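Local coordinates for protein putative esterase/lipase/thioesterase (Silicibacter sp., PDB 2PBL) that probably hydrolyses ester or thioester bonds, as a putative esterase, lipase or thioesterase of the alpha/beta-hydrolase fold, at residues L152-A155 / V156-I160; G139-L142 / V143-L147; S27-D30 / F31-S34; D19-P22 / R23-A26. One frame throughout, in Å; residues are numbered along the deposited sequence.

Interaction 1: L152-A155 / V156-I160; sequences LPEA and VGARI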
loop_
_atom_site.group_PDB
_atom_site.type_symbol
_atom_site.label_atom_id
_atom_site.label_comp_id
_atom_site.label_asym_id
_atom_site.label_seq_id
_atom_site.Cartn_x
_atom_site.Cartn_y
_atom_site.Cartn_z
ATOM N N LEU A 152 10.469 3.140 10.970
ATOM C CA LEU A 152 11.391 3.364 9.830
ATOM C C LEU A 152 12.595 4.241 10.267
ATOM O O LEU A 152 12.398 5.143 11.046
ATOM C CB LEU A 152 10.585 4.059 8.721
ATOM C CG LEU A 152 11.259 4.215 7.363
ATOM C CD1 LEU A 152 11.291 2.907 6.684
ATOM C CD2 LEU A 152 10.475 5.213 6.546
ATOM N N PRO A 153 13.832 3.922 9.835
ATOM C CA PRO A 153 14.984 4.727 10.230
ATOM C C PRO A 153 14.837 6.194 9.835
ATOM O O PRO A 153 14.252 6.480 8.796
ATOM C CB PRO A 153 16.178 4.084 9.474
ATOM C CG PRO A 153 15.748 2.711 9.177
ATOM C CD PRO A 153 14.237 2.773 9.016
ATOM N N GLU A 154 15.330 7.088 10.690
ATOM C CA GLU A 154 15.331 8.548 10.435
ATOM C C GLU A 154 15.846 8.894 9.022
ATOM O O GLU A 154 15.269 9.724 8.304
ATOM C CB GLU A 154 16.246 9.214 11.472
ATOM C CG GLU A 154 16.412 10.699 11.335
ATOM C CD GLU A 154 15.225 11.447 11.866
ATOM O OE1 GLU A 154 14.449 12.018 11.045
ATOM O OE2 GLU A 154 15.066 11.427 13.114
ATOM N N ALA A 155 16.957 8.289 8.639
ATOM C CA ALA A 155 17.560 8.551 7.335
ATOM C C ALA A 155 16.618 8.311 6.132
ATOM O O ALA A 155 16.778 8.918 5.054
ATOM C CB ALA A 155 18.831 7.718 7.144
ATOM N N VAL A 156 15.649 7.434 6.304
ATOM C CA VAL A 156 14.671 7.155 5.233
ATOM C C VAL A 156 13.467 8.057 5.447
ATOM O O VAL A 156 12.963 8.707 4.552
ATOM C CB VAL A 156 14.198 5.662 5.244
ATOM C CG1 VAL A 156 13.433 5.338 3.966
ATOM C CG2 VAL A 156 15.376 4.781 5.369
ATOM N N GLY A 157 12.970 8.074 6.672
ATOM C CA GLY A 157 11.850 8.905 6.972
ATOM C C GLY A 157 12.069 10.352 6.572
ATOM O O GLY A 157 11.149 10.971 5.983
ATOM N N ALA A 158 13.259 10.898 6.817
ATOM C CA ALA A 158 13.503 12.324 6.513
ATOM C C ALA A 158 13.236 12.661 5.074
ATOM O O ALA A 158 12.886 13.805 4.757
ATOM C CB ALA A 158 14.908 12.717 6.864
ATOM N N ARG A 159 13.369 11.637 4.219
ATOM C CA ARG A 159 13.209 11.773 2.757
ATOM C C ARG A 159 11.795 11.569 2.280
ATOM O O ARG A 159 11.492 11.861 1.095
ATOM C CB ARG A 159 14.075 10.762 2.056
ATOM C CG ARG A 159 15.588 10.985 2.174
ATOM C CD ARG A 159 16.339 9.757 1.772
ATOM N NE ARG A 159 16.135 9.428 0.356
ATOM C CZ ARG A 159 16.603 8.338 -0.220
ATOM N NH1 ARG A 159 17.337 7.481 0.451
ATOM N NH2 ARG A 159 16.372 8.108 -1.497
ATOM N N ILE A 160 10.895 11.097 3.167
ATOM C CA ILE A 160 9.530 10.841 2.675
ATOM C C ILE A 160 8.839 12.186 2.444
ATOM O O ILE A 160 8.694 13.004 3.367
ATOM C CB ILE A 160 8.715 9.987 3.618
ATOM C CG1 ILE A 160 9.313 8.587 3.729
ATOM C CG2 ILE A 160 7.239 9.867 3.145
ATOM C CD1 ILE A 160 8.660 7.778 4.845
HETATM O O HOH W 1 18.397 7.521 3.221
#
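Leu152 packs against Val156 and Ile160 on the inner side of the short helix 154-157, and following its side chain outward gives the order of the contact. CB leads from the backbone toward residues 156-160, and with chi1 at -171° CG is placed anti to the backbone N. At the branch, CG meets Val156 CB at 3.9 Å, the two side chains crossing at about a right angle. Of the two methyls, CD2 does the reaching: it lies 3.9 Å from Val156 CG1, meets Ile160 CD1 tip to tip at 3.6 Å and also touches Gly157 N at 3.8 Å. Three branched aliphatic residues thus form one buried apolar patch, backed by Thr121 and Val120 of helix 109-126 and by Leu133 of strand 131-136.

The turn itself is held by backbone bonds. Pro153, whose ring leaves it no N-H to donate, occupies the N-cap position; its carbonyl accepts from two donors, Gly157 N at 2.9 Å in a nearly straight bond and Val156 N from above the carbonyl plane. Ala158 N returns to Glu154 O at 2.8 Å. On the outer side, a water donates to Ala155 O and accepts from Arg159 NH1, in the plane of the guanidinium. NH1 also bonds Ala124 O, and NH2 bonds the carbonyl oxygens of Gly129 and Ile127.

A short helix with proline at its N-cap position, followed through the type I turn Gly157 to Ile160, here delivers the chain into strand 160-166 of the alpha/beta-hydrolase sheet.

Interaction 2: G139-L142 / V143-L147; sequences GGHL and VARML
Arg145 lays its aliphatic stem over one face of the His141 imidazole, one turn back along helix 138-145. CG makes the CH-pi contact, 3.9 Å from the ring centroid and displaced toward the rim, and its nearest ring atom is CE1 at 3.6 Å. CD follows, 3.8 Å from His141 NE2, so the stem and not the charged end rests on the ring. The two side chains run side by side in the same direction, with ring and guanidinium planes 61° apart. Arginine suits this place because its long chain can pack while its tip travels on to acids.

The helical backbone carries them: Arg145 N bonds to His141 O at 3.1 Å, and Val143 N to Gly139 O at 2.9 Å. The bond from Met146 N to Leu142 O is weak.

The polar ends are positioned from further out. Glu194 serves both, its backbone O bonded to His141 NE2 and its OE1 in a salt bridge with Arg145 NE, while Asp148 pairs with NH1; Trp74 meets the imidazole edge-to-face. Gly139 probably belongs to the nucleophile elbow. Leu142 leans on helix 109-126 and strand 64-69, and Val143 on Val69 and Leu133, so the helix lies buried against the central strands.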
loop_
_atom_site.group_PDB
_atom_site.type_symbol
_atom_site.label_atom_id
_atom_site.label_comp_id
_atom_site.label_asym_id
_atom_site.label_seq_id
_atom_site.Cartn_x
_atom_site.Cartn_y
_atom_site.Cartn_z
ATOM N N GLY A 139 -2.179 -2.514 2.383
ATOM C CA GLY A 139 -0.986 -1.755 1.943
ATOM C C GLY A 139 -1.068 -0.307 2.309
ATOM O O GLY A 139 -0.041 0.369 2.500
ATOM N N GLY A 140 -2.292 0.206 2.395
ATOM C CA GLY A 140 -2.519 1.598 2.777
ATOM C C GLY A 140 -2.187 1.674 4.255
ATOM O O GLY A 140 -1.603 2.658 4.724
ATOM N N HIS A 141 -2.589 0.648 4.990
ATOM C CA HIS A 141 -2.218 0.535 6.392
ATOM C C HIS A 141 -0.701 0.528 6.535
ATOM O O HIS A 141 -0.103 1.300 7.324
ATOM C CB HIS A 141 -2.809 -0.726 6.987
ATOM C CG HIS A 141 -2.137 -1.143 8.256
ATOM N ND1 HIS A 141 -1.030 -1.953 8.253
ATOM C CD2 HIS A 141 -2.386 -0.825 9.547
ATOM C CE1 HIS A 141 -0.604 -2.098 9.496
ATOM N NE2 HIS A 141 -1.419 -1.437 10.306
ATOM N N LEU A 142 -0.052 -0.290 5.738
ATOM C CA LEU A 142 1.400 -0.454 5.862
ATOM C C LEU A 142 2.187 0.821 5.493
ATOM O O LEU A 142 3.175 1.177 6.142
ATOM C CB LEU A 142 1.835 -1.637 5.013
ATOM C CG LEU A 142 1.331 -3.022 5.473
ATOM C CD1 LEU A 142 1.468 -4.054 4.350
ATOM C CD2 LEU A 142 2.075 -3.438 6.798
ATOM N N VAL A 143 1.749 1.552 4.468
ATOM C CA VAL A 143 2.465 2.795 4.158
ATOM C C VAL A 143 2.224 3.859 5.233
ATOM O O VAL A 143 3.119 4.626 5.524
ATOM C CB VAL A 143 2.248 3.349 2.716
ATOM C CG1 VAL A 143 2.852 2.404 1.681
ATOM C CG2 VAL A 143 0.787 3.690 2.433
ATOM N N ALA A 144 1.047 3.863 5.872
ATOM C CA ALA A 144 0.762 4.787 6.963
ATOM C C ALA A 144 1.702 4.555 8.190
ATOM O O ALA A 144 2.221 5.500 8.752
ATOM C CB ALA A 144 -0.658 4.676 7.368
ATOM N N ARG A 145 1.983 3.315 8.490
ATOM C CA ARG A 145 2.896 2.928 9.578
ATOM C C ARG A 145 4.331 3.361 9.338
ATOM O O ARG A 145 5.147 3.389 10.279
ATOM C CB ARG A 145 2.885 1.407 9.714
ATOM C CG ARG A 145 1.552 0.796 10.019
ATOM C CD ARG A 145 1.126 1.157 11.417
ATOM N NE ARG A 145 2.000 0.443 12.377
ATOM C CZ ARG A 145 2.838 0.968 13.281
ATOM N NH1 ARG A 145 3.017 2.270 13.465
ATOM N NH2 ARG A 145 3.542 0.121 14.017
HETATM N N MSE A 146 4.690 3.605 8.063
HETATM C CA MSE A 146 6.052 4.036 7.719
HETATM C C MSE A 146 6.368 5.436 8.198
HETATM O O MSE A 146 7.535 5.824 8.211
HETATM C CB MSE A 146 6.276 3.941 6.229
HETATM C CG MSE A 146 6.215 2.521 5.641
HETATM SE SE MSE A 146 7.442 1.332 6.571
HETATM C CE MSE A 146 6.084 0.446 7.855
ATOM N N LEU A 147 5.349 6.209 8.583
ATOM C CA LEU A 147 5.576 7.545 9.101
ATOM C C LEU A 147 5.911 7.517 10.596
ATOM O O LEU A 147 6.183 8.568 11.172
ATOM C CB LEU A 147 4.387 8.453 8.837
ATOM C CG LEU A 147 4.202 8.836 7.374
ATOM C CD1 LEU A 147 2.907 9.626 7.160
ATOM C CD2 LEU A 147 5.424 9.661 6.923
#

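Interaction 3: S27-D30 / F31-S34; sequences SAED and FRNS
Arg32 folds back over the previous turn of helix 20-35, spreading its guanidinium across the backbone of Ala28 and Glu29. This is van der Waals contact with a flat group: Glu29 CA lies 3.4 Å above the guanidinium plane, toward the rim, and NH1 rests 3.5 Å from Ala28 CB. The bend at chi3 (-65°) turns the plane onto the helix instead of letting the chain run out.

Charge plays a looser part. Glu29 OE2 stays 4.7 Å from Arg32 NH2, so any attraction is probably weak, and the charged atoms do not touch; the firm partners of the arginine are Ser80 O and Ser83 OG, both bound by NH1. Glu29 runs alongside Asn33, carboxylate and amide planes only 14° apart, as suits two polar residues on an exposed face.

Backbone hydrogen bonds give the frame, Arg32 N to Ala28 O at 2.9 Å and Asn33 N to Glu29 O at 3.0 Å, the latter almost straight (174°).

Phe31 packs inward, its ring meeting Phe56 edge-to-face and touching Val87 and Leu90 of helix 87-91. With Glu29, Asp30 and Asn33 on the exposed side and Ala28 and Phe31 on the buried one, this is an amphipathic alpha-helix lying on the surface of the hydrolase fold.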
loop_
_atom_site.group_PDB
_atom_site.type_symbol
_atom_site.label_atom_id
_atom_site.label_comp_id
_atom_site.label_asym_id
_atom_site.label_seq_id
_atom_site.Cartn_x
_atom_site.Cartn_y
_atom_site.Cartn_z
ATOM N N SER A 27 -1.953 -8.420 -16.608
ATOM C CA SER A 27 -1.494 -7.063 -16.885
ATOM C C SER A 27 -0.103 -6.828 -16.326
ATOM O O SER A 27 0.748 -6.207 -16.985
ATOM C CB SER A 27 -2.426 -6.019 -16.266
ATOM O OG SER A 27 -3.644 -5.934 -16.973
ATOM N N ALA A 28 0.116 -7.316 -15.107
ATOM C CA ALA A 28 1.418 -7.132 -14.444
ATOM C C ALA A 28 2.543 -7.884 -15.210
ATOM O O ALA A 28 3.623 -7.336 -15.496
ATOM C CB ALA A 28 1.328 -7.536 -12.990
ATOM N N GLU A 29 2.267 -9.134 -15.571
ATOM C CA GLU A 29 3.227 -9.946 -16.335
ATOM C C GLU A 29 3.596 -9.268 -17.654
ATOM O O GLU A 29 4.782 -9.139 -17.971
ATOM C CB GLU A 29 2.658 -11.348 -16.582
ATOM C CG GLU A 29 3.658 -12.353 -17.167
ATOM C CD GLU A 29 3.045 -13.774 -17.229
ATOM O OE1 GLU A 29 2.101 -14.001 -18.038
ATOM O OE2 GLU A 29 3.508 -14.650 -16.458
ATOM N N ASP A 30 2.595 -8.829 -18.416
ATOM C CA ASP A 30 2.851 -8.135 -19.690
ATOM C C ASP A 30 3.736 -6.884 -19.504
ATOM O O ASP A 30 4.637 -6.616 -20.304
ATOM C CB ASP A 30 1.553 -7.662 -20.352
ATOM C CG ASP A 30 0.697 -8.806 -20.897
ATOM O OD1 ASP A 30 1.094 -9.991 -20.757
ATOM O OD2 ASP A 30 -0.383 -8.506 -21.470
ATOM N N PHE A 31 3.440 -6.112 -18.458
ATOM C CA PHE A 31 4.224 -4.929 -18.141
ATOM C C PHE A 31 5.668 -5.319 -17.838
ATOM O O PHE A 31 6.569 -4.686 -18.324
ATOM C CB PHE A 31 3.619 -4.152 -16.956
ATOM C CG PHE A 31 4.560 -3.114 -16.369
ATOM C CD1 PHE A 31 4.665 -1.852 -16.930
ATOM C CD2 PHE A 31 5.379 -3.441 -15.282
ATOM C CE1 PHE A 31 5.558 -0.918 -16.412
ATOM C CE2 PHE A 31 6.249 -2.522 -14.746
ATOM C CZ PHE A 31 6.339 -1.256 -15.307
ATOM N N ARG A 32 5.892 -6.327 -17.010
ATOM C CA ARG A 32 7.264 -6.684 -16.669
ATOM C C ARG A 32 8.031 -7.045 -17.928
ATOM O O ARG A 32 9.137 -6.569 -18.149
ATOM C CB ARG A 32 7.321 -7.851 -15.682
ATOM C CG ARG A 32 6.907 -7.500 -14.262
ATOM C CD ARG A 32 7.148 -8.621 -13.281
ATOM N NE ARG A 32 6.334 -9.807 -13.556
ATOM C CZ ARG A 32 5.089 -10.010 -13.125
ATOM N NH1 ARG A 32 4.433 -9.110 -12.421
ATOM N NH2 ARG A 32 4.489 -11.146 -13.419
ATOM N N ASN A 33 7.419 -7.892 -18.746
ATOM C CA ASN A 33 8.022 -8.326 -19.991
ATOM C C ASN A 33 8.334 -7.167 -20.910
ATOM O O ASN A 33 9.352 -7.195 -21.587
ATOM C CB ASN A 33 7.128 -9.330 -20.706
ATOM C CG ASN A 33 7.046 -10.648 -19.985
ATOM O OD1 ASN A 33 7.919 -11.003 -19.181
ATOM N ND2 ASN A 33 5.985 -11.394 -20.265
ATOM N N SER A 34 7.498 -6.136 -20.901
ATOM C CA SER A 34 7.702 -4.949 -21.741
ATOM C C SER A 34 8.891 -4.094 -21.349
ATOM O O SER A 34 9.491 -3.393 -22.179
ATOM C CB SER A 34 6.457 -4.058 -21.680
ATOM O OG SER A 34 6.269 -3.506 -20.375
#

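Interaction 4: D19-P22 / R23-A26; sequences DYPP and RWAA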
loop_
_atom_site.group_PDB
_atom_site.type_symbol
_atom_site.label_atom_id
_atom_site.label_comp_id
_atom_site.label_asym_id
_atom_site.label_seq_id
_atom_site.Cartn_x
_atom_site.Cartn_y
_atom_site.Cartn_z
ATOM N N ASP A 19 -13.045 -11.379 -11.645
ATOM C CA ASP A 19 -12.179 -11.165 -12.761
ATOM C C ASP A 19 -10.950 -10.322 -12.445
ATOM O O ASP A 19 -10.007 -10.347 -13.195
ATOM C CB ASP A 19 -12.959 -10.493 -13.872
ATOM C CG ASP A 19 -14.125 -11.372 -14.395
ATOM O OD1 ASP A 19 -13.961 -12.624 -14.456
ATOM O OD2 ASP A 19 -15.184 -10.793 -14.748
ATOM N N TYR A 20 -10.951 -9.581 -11.344
ATOM C CA TYR A 20 -9.782 -8.720 -11.080
ATOM C C TYR A 20 -8.437 -9.465 -10.913
ATOM O O TYR A 20 -7.467 -9.073 -11.542
ATOM C CB TYR A 20 -10.072 -7.741 -9.929
ATOM C CG TYR A 20 -10.958 -6.600 -10.396
ATOM C CD1 TYR A 20 -12.349 -6.685 -10.334
ATOM C CD2 TYR A 20 -10.403 -5.431 -10.910
ATOM C CE1 TYR A 20 -13.154 -5.626 -10.779
ATOM C CE2 TYR A 20 -11.196 -4.384 -11.356
ATOM C CZ TYR A 20 -12.565 -4.493 -11.300
ATOM O OH TYR A 20 -13.337 -3.452 -11.740
ATOM N N PRO A 21 -8.365 -10.478 -10.041
ATOM C CA PRO A 21 -7.087 -11.179 -9.841
ATOM C C PRO A 21 -6.432 -11.686 -11.102
ATOM O O PRO A 21 -5.245 -11.441 -11.312
ATOM C CB PRO A 21 -7.446 -12.279 -8.851
ATOM C CG PRO A 21 -8.525 -11.682 -8.054
ATOM C CD PRO A 21 -9.372 -10.950 -9.081
ATOM N N PRO A 22 -7.176 -12.419 -11.939
ATOM C CA PRO A 22 -6.512 -12.883 -13.151
ATOM C C PRO A 22 -6.056 -11.768 -14.087
ATOM O O PRO A 22 -4.972 -11.854 -14.699
ATOM C CB PRO A 22 -7.568 -13.779 -13.807
ATOM C CG PRO A 22 -8.829 -13.429 -13.211
ATOM C CD PRO A 22 -8.563 -12.911 -11.846
ATOM N N ARG A 23 -6.856 -10.711 -14.195
ATOM C CA ARG A 23 -6.513 -9.634 -15.099
ATOM C C ARG A 23 -5.329 -8.819 -14.584
ATOM O O ARG A 23 -4.539 -8.324 -15.376
ATOM C CB ARG A 23 -7.704 -8.729 -15.327
ATOM C CG ARG A 23 -8.807 -9.470 -16.053
ATOM C CD ARG A 23 -10.054 -8.679 -16.097
ATOM N NE ARG A 23 -11.105 -9.450 -16.756
ATOM C CZ ARG A 23 -12.337 -9.000 -16.986
ATOM N NH1 ARG A 23 -12.692 -7.776 -16.607
ATOM N NH2 ARG A 23 -13.212 -9.789 -17.586
ATOM N N TRP A 24 -5.252 -8.651 -13.274
ATOM C CA TRP A 24 -4.112 -7.942 -12.668
ATOM C C TRP A 24 -2.832 -8.696 -12.933
ATOM O O TRP A 24 -1.831 -8.106 -13.335
ATOM C CB TRP A 24 -4.272 -7.809 -11.158
ATOM C CG TRP A 24 -5.256 -6.834 -10.673
ATOM C CD1 TRP A 24 -5.582 -5.642 -11.229
ATOM C CD2 TRP A 24 -6.001 -6.928 -9.463
ATOM N NE1 TRP A 24 -6.515 -5.009 -10.447
ATOM C CE2 TRP A 24 -6.777 -5.767 -9.356
ATOM C CE3 TRP A 24 -6.082 -7.880 -8.448
ATOM C CZ2 TRP A 24 -7.642 -5.536 -8.281
ATOM C CZ3 TRP A 24 -6.954 -7.655 -7.388
ATOM C CH2 TRP A 24 -7.718 -6.491 -7.322
ATOM N N ALA A 25 -2.892 -10.012 -12.699
ATOM C CA ALA A 25 -1.734 -10.902 -12.884
ATOM C C ALA A 25 -1.257 -10.849 -14.292
ATOM O O ALA A 25 -0.068 -10.787 -14.543
ATOM C CB ALA A 25 -2.126 -12.337 -12.539
ATOM N N ALA A 26 -2.194 -10.920 -15.234
ATOM C CA ALA A 26 -1.867 -10.862 -16.646
ATOM C C ALA A 26 -1.290 -9.500 -17.055
ATOM O O ALA A 26 -0.301 -9.428 -17.827
ATOM C CB ALA A 26 -3.141 -11.170 -17.481
#
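This is a local i to i+4 contact in the first turns of helix 20-35, at the protein surface, where an aromatic pair and an ion pair lie side by side. In the first, Tyr20 CB sits over the face of the Trp24 six-membered ring, a CH-pi contact 3.7 Å from its centroid and 13° off the normal. The two rings themselves meet obliquely, their planes at 49°. The Tyr20 carbonyl oxygen lies over the same indole, 3.1 Å above its plane, while accepting from Trp24 N at 2.8 Å.

In the second, the extended Arg23 runs beside Asp19, and its guanidinium centre lies against Asp19 CB at 3.5 Å. The carboxylate stacks nearly parallel to the guanidinium, planes 16° apart, so the salt bridge from OD2 to NH2 (3.6 Å) is one of charges alone.

Pro21 and Pro22 suit the first turn, where the amide nitrogens need no partner within the helix; their carbonyls still accept from Ala25 N and Ala26 N.

On the side facing the protein, Trp24 meets Trp82 and Phe77, with an unidentified bound molecule, probably from the crystallisation liquor, about 4 Å from its side chain; Tyr20 meets Phe243 edge-to-face, so helix 20-35 packs on loops near the probable catalytic triad.

Interactions 3 and 4 are successive parts of one helix, 20-35, on the same side of the chain's centre, whereas interactions 1 and 2 belong to consecutive helices of the hydrolase fold and touch each other where Leu152 CD2 packs on Met146 O at 3.4 Å. Interaction 2 is wholly buried, about 7 Å from the chain's centre; its arginine is paired with acids and its histidine bonds a backbone carbonyl. Interaction 1, about 17 Å out, joins an aliphatic inner side to a hydrated outer one. Interaction 4, a surface contact, relies on aromatic rings and an ion pair, and the partly buried interaction 3 on a guanidinium laid along the backbone. Interactions 1 and 4 lie on opposite sides of the centre.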